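Side-chain contacts in iron Super-Oxide Dismutase (Plasmodium knowlesi, PDB 2AWP), which catalyses the dismutation of superoxide radicals to hydrogen peroxide and molecular oxygen, most likely with an iron ion at its active site: residues 8-12 / 13-17; 49-52 / 53-57. One frame throughout, in Å; residues are numbered along the deposited sequence.

Interaction 1 of 2, residues 8-12 / 13-17; sequences LKYAL and NALSP
Tyr10 packs against Ala14 and Leu15, round a pair of overlapping turns. Tyr10 CB lies against Ala14 CB at 3.7 Å. The first torsion (chi1 41°) sets CG between the backbone N and the carbonyl carbon, and from there the ring runs past the alanine methyl, which touches CG and CD1 obliquely. Farther out Leu15 takes over. Leu15 CD2 lies over one face of the Tyr10 ring in a CH-pi contact, 4.1 Å from the centroid and displaced toward the rim, while Leu15 CD1 meets Tyr10 CE1 and then the phenolic oxygen, Tyr10 OH to Leu15 CD1 being 3.7 Å. The two side chains cross at about a right angle. The hydroxyl itself is hydrogen-bonded to the carbonyl oxygen of Trp78.

The backbone brings these groups together. A type I turn from Ala11 to Ala14 is closed by Ala14 N donating to Ala11 O at 2.9 Å. A second type I turn, Asn13 to Ser16, overlaps it. One water spans the pair: it donates to Leu12 O at 2.8 Å and accepts from Leu15 N at 3.0 Å, so both backbone groups are satisfied.

Outside the turns, Met81 touches both Tyr10 and Leu15, and Leu182 also meets Leu15. This irregular N-terminal segment precedes helix 21-43 and packs along it, with Leu8 on Tyr28 and both Leu12 and Leu15 on Leu24.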
loop_
_atom_site.group_PDB
_atom_site.type_symbol
_atom_site.label_atom_id
_atom_site.label_comp_id
_atom_site.label_asym_id
_atom_site.label_seq_id
_atom_site.Cartn_x
_atom_site.Cartn_y
_atom_site.Cartn_z
ATOM N N LEU A 8 7.128 -11.402 -19.521
ATOM C CA LEU A 8 6.836 -10.118 -20.165
ATOM C C LEU A 8 6.908 -10.264 -21.682
ATOM O O LEU A 8 7.754 -10.993 -22.207
ATOM C CB LEU A 8 7.840 -9.050 -19.726
ATOM C CG LEU A 8 7.974 -8.621 -18.256
ATOM C CD1 LEU A 8 9.047 -7.584 -18.136
ATOM C CD2 LEU A 8 6.679 -8.060 -17.649
ATOM N N LYS A 9 6.059 -9.515 -22.385
ATOM C CA LYS A 9 6.007 -9.583 -23.836
ATOM C C LYS A 9 6.971 -8.614 -24.518
ATOM O O LYS A 9 6.877 -8.371 -25.731
ATOM C CB LYS A 9 4.555 -9.352 -24.282
ATOM C CG LYS A 9 3.646 -10.522 -23.812
ATOM C CD LYS A 9 2.179 -10.265 -24.111
ATOM C CE LYS A 9 1.415 -11.581 -24.031
ATOM N NZ LYS A 9 1.365 -12.068 -22.636
ATOM N N TYR A 10 7.863 -8.044 -23.717
ATOM C CA TYR A 10 8.773 -6.993 -24.123
ATOM C C TYR A 10 9.953 -6.956 -23.144
ATOM O O TYR A 10 9.927 -7.566 -22.051
ATOM C CB TYR A 10 8.071 -5.604 -24.152
ATOM C CG TYR A 10 7.129 -5.339 -22.983
ATOM C CD1 TYR A 10 7.627 -5.054 -21.692
ATOM C CD2 TYR A 10 5.745 -5.403 -23.154
ATOM C CE1 TYR A 10 6.767 -4.833 -20.610
ATOM C CE2 TYR A 10 4.876 -5.186 -22.083
ATOM C CZ TYR A 10 5.398 -4.887 -20.813
ATOM O OH TYR A 10 4.562 -4.663 -19.758
ATOM N N ALA A 11 10.978 -6.219 -23.543
ATOM C CA ALA A 11 12.191 -6.074 -22.758
ATOM C C ALA A 11 11.945 -5.237 -21.487
ATOM O O ALA A 11 10.993 -4.431 -21.407
ATOM C CB ALA A 11 13.304 -5.449 -23.619
ATOM N N LEU A 12 12.823 -5.445 -20.511
ATOM C CA LEU A 12 12.743 -4.826 -19.204
ATOM C C LEU A 12 12.830 -3.312 -19.291
ATOM O O LEU A 12 12.307 -2.618 -18.440
ATOM C CB LEU A 12 13.883 -5.381 -18.328
ATOM C CG LEU A 12 13.670 -5.565 -16.843
ATOM C CD1 LEU A 12 12.592 -6.604 -16.576
ATOM C CD2 LEU A 12 14.985 -5.990 -16.235
ATOM N N ASN A 13 13.490 -2.807 -20.332
ATOM C CA ASN A 13 13.617 -1.370 -20.552
ATOM C C ASN A 13 12.586 -0.839 -21.571
ATOM O O ASN A 13 12.678 0.303 -21.972
ATOM C CB ASN A 13 15.048 -1.004 -21.033
ATOM C CG ASN A 13 15.335 -1.533 -22.414
ATOM O OD1 ASN A 13 14.538 -2.279 -22.963
ATOM N ND2 ASN A 13 16.492 -1.198 -22.963
ATOM N N ALA A 14 11.642 -1.667 -22.015
ATOM C CA ALA A 14 10.777 -1.302 -23.150
ATOM C C ALA A 14 9.760 -0.231 -22.792
ATOM O O ALA A 14 9.187 0.406 -23.693
ATOM C CB ALA A 14 10.056 -2.548 -23.731
ATOM N N LEU A 15 9.524 -0.024 -21.491
ATOM C CA LEU A 15 8.542 0.977 -21.058
ATOM C C LEU A 15 9.202 2.284 -20.636
ATOM O O LEU A 15 8.545 3.200 -20.194
ATOM C CB LEU A 15 7.600 0.444 -19.961
ATOM C CG LEU A 15 7.045 -0.966 -20.207
ATOM C CD1 LEU A 15 6.160 -1.432 -19.024
ATOM C CD2 LEU A 15 6.254 -1.056 -21.515
ATOM N N SER A 16 10.508 2.379 -20.834
ATOM C CA SER A 16 11.272 3.542 -20.415
ATOM C C SER A 16 10.994 4.687 -21.423
ATOM O O SER A 16 10.668 4.411 -22.562
ATOM C CB SER A 16 12.753 3.156 -20.393
ATOM O OG SER A 16 13.522 4.213 -19.856
ATOM N N PRO A 17 11.062 5.963 -20.992
ATOM C CA PRO A 17 11.319 6.422 -19.616
ATOM C C PRO A 17 10.047 6.529 -18.730
ATOM O O PRO A 17 10.119 7.047 -17.592
ATOM C CB PRO A 17 11.931 7.799 -19.853
ATOM C CG PRO A 17 11.043 8.317 -21.013
ATOM C CD PRO A 17 10.872 7.107 -21.911
HETATM O O HOH W 1 11.050 -0.164 -18.932
#

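Interaction 2 of 2, residues 49-52 / 53-57; sequences ATKS and LVEIM
Ser52 and Glu55 face each other across the first turn of a helix, each side chain gripping the other's backbone N-H. Ser52 OG, placed between its own N and carbonyl carbon by a chi1 of 70°, accepts from Glu55 N at 3.1 Å. In return the glutamate, extended beyond CG, swings its carboxylate back so that Glu55 OE1 accepts from Ser52 N at 3.0 Å. That bond is almost straight (172° at the hydrogen), although it meets OE1 on the anti side and somewhat out of the carboxylate plane. This reciprocal pair is a capping box, with Ser52 as the N-cap of helix 53-59, and it supplies acceptors to two N-H groups around the helix start. The regular helical bonding begins here too, Ile56 N donating to Ser52 O at 2.9 Å.

Lys51 crosses the glutamate side chain at about a right angle. Lys51 CB lies 3.7 Å from Glu55 OE1 and also touches Ile56 CG1, but the chain then leads away and its ammonium forms a salt bridge with Glu59, one turn farther along the helix. On the buried side, Ile56 sends CD1 to within 3.6 Å of Lys51 O and packs against Phe48, Ile43 and Ile64.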
loop_
_atom_site.group_PDB
_atom_site.type_symbol
_atom_site.label_atom_id
_atom_site.label_comp_id
_atom_site.label_asym_id
_atom_site.label_seq_id
_atom_site.Cartn_x
_atom_site.Cartn_y
_atom_site.Cartn_z
ATOM N N ALA A 49 -3.626 -27.080 -4.863
ATOM C CA ALA A 49 -2.397 -27.562 -5.530
ATOM C C ALA A 49 -2.538 -27.911 -7.024
ATOM O O ALA A 49 -1.581 -27.756 -7.799
ATOM C CB ALA A 49 -1.791 -28.738 -4.744
ATOM N N THR A 50 -3.724 -28.353 -7.437
ATOM C CA THR A 50 -3.955 -28.777 -8.823
ATOM C C THR A 50 -4.969 -27.900 -9.569
ATOM O O THR A 50 -5.435 -28.231 -10.671
ATOM C CB THR A 50 -4.399 -30.254 -8.880
ATOM O OG1 THR A 50 -5.519 -30.440 -7.997
ATOM C CG2 THR A 50 -3.239 -31.166 -8.467
ATOM N N LYS A 51 -5.320 -26.772 -8.964
ATOM C CA LYS A 51 -6.178 -25.798 -9.615
ATOM C C LYS A 51 -5.351 -24.808 -10.406
ATOM O O LYS A 51 -4.172 -24.581 -10.104
ATOM C CB LYS A 51 -7.023 -25.069 -8.569
ATOM C CG LYS A 51 -8.116 -25.948 -7.987
ATOM C CD LYS A 51 -8.725 -25.364 -6.722
ATOM C CE LYS A 51 -9.651 -26.376 -6.054
ATOM N NZ LYS A 51 -10.927 -26.472 -6.823
ATOM N N SER A 52 -5.975 -24.191 -11.407
ATOM C CA SER A 52 -5.325 -23.165 -12.171
ATOM C C SER A 52 -5.233 -21.887 -11.329
ATOM O O SER A 52 -5.910 -21.757 -10.294
ATOM C CB SER A 52 -6.113 -22.884 -13.453
ATOM O OG SER A 52 -7.340 -22.241 -13.124
ATOM N N LEU A 53 -4.405 -20.947 -11.776
ATOM C CA LEU A 53 -4.289 -19.669 -11.084
ATOM C C LEU A 53 -5.640 -18.989 -10.957
ATOM O O LEU A 53 -5.998 -18.469 -9.884
ATOM C CB LEU A 53 -3.296 -18.755 -11.802
ATOM C CG LEU A 53 -3.048 -17.368 -11.173
ATOM C CD1 LEU A 53 -2.282 -17.481 -9.895
ATOM C CD2 LEU A 53 -2.299 -16.450 -12.110
ATOM N N VAL A 54 -6.384 -18.963 -12.067
ATOM C CA VAL A 54 -7.705 -18.347 -12.088
ATOM C C VAL A 54 -8.691 -19.014 -11.117
ATOM O O VAL A 54 -9.408 -18.335 -10.378
ATOM C CB VAL A 54 -8.254 -18.286 -13.529
ATOM C CG1 VAL A 54 -9.761 -18.129 -13.541
ATOM C CG2 VAL A 54 -7.584 -17.163 -14.254
ATOM N N GLU A 55 -8.704 -20.337 -11.101
ATOM C CA GLU A 55 -9.536 -21.080 -10.168
ATOM C C GLU A 55 -9.149 -20.804 -8.718
ATOM O O GLU A 55 -10.019 -20.559 -7.883
ATOM C CB GLU A 55 -9.480 -22.575 -10.477
ATOM C CG GLU A 55 -10.096 -22.878 -11.814
ATOM C CD GLU A 55 -9.827 -24.296 -12.274
ATOM O OE1 GLU A 55 -8.826 -24.881 -11.826
ATOM O OE2 GLU A 55 -10.619 -24.804 -13.089
ATOM N N ILE A 56 -7.852 -20.778 -8.434
ATOM C CA ILE A 56 -7.375 -20.458 -7.078
ATOM C C ILE A 56 -7.875 -19.079 -6.650
ATOM O O ILE A 56 -8.480 -18.942 -5.583
ATOM C CB ILE A 56 -5.825 -20.558 -6.945
ATOM C CG1 ILE A 56 -5.380 -22.021 -7.098
ATOM C CG2 ILE A 56 -5.382 -20.091 -5.539
ATOM C CD1 ILE A 56 -3.924 -22.186 -7.489
ATOM N N MET A 57 -7.652 -18.077 -7.508
ATOM C CA MET A 57 -8.096 -16.699 -7.271
ATOM C C MET A 57 -9.607 -16.615 -6.953
ATOM O O MET A 57 -10.032 -15.966 -5.969
ATOM C CB MET A 57 -7.741 -15.875 -8.503
ATOM C CG MET A 57 -8.081 -14.434 -8.453
ATOM S SD MET A 57 -7.443 -13.706 -9.960
ATOM C CE MET A 57 -8.767 -13.966 -11.178
#

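Overall arrangement
Both contacts are local and lie in the alpha-hairpin part of the chain, one before and one after the long helix 21-43: interaction 1 leads into that helix and interaction 2 starts the short helix 53-59 that follows it. Their centres are 28 Å apart and their nearest atoms about 12 Å, so they do not touch, yet each packs on helix 21-43, through Leu24 and Leu39 respectively. Neither supplies one of the probable iron ligands. The side chain of Leu12 is about 8 Å from that of His27, and that of Leu53 about 9 Å from that of His74, the two histidines being likely iron ligands.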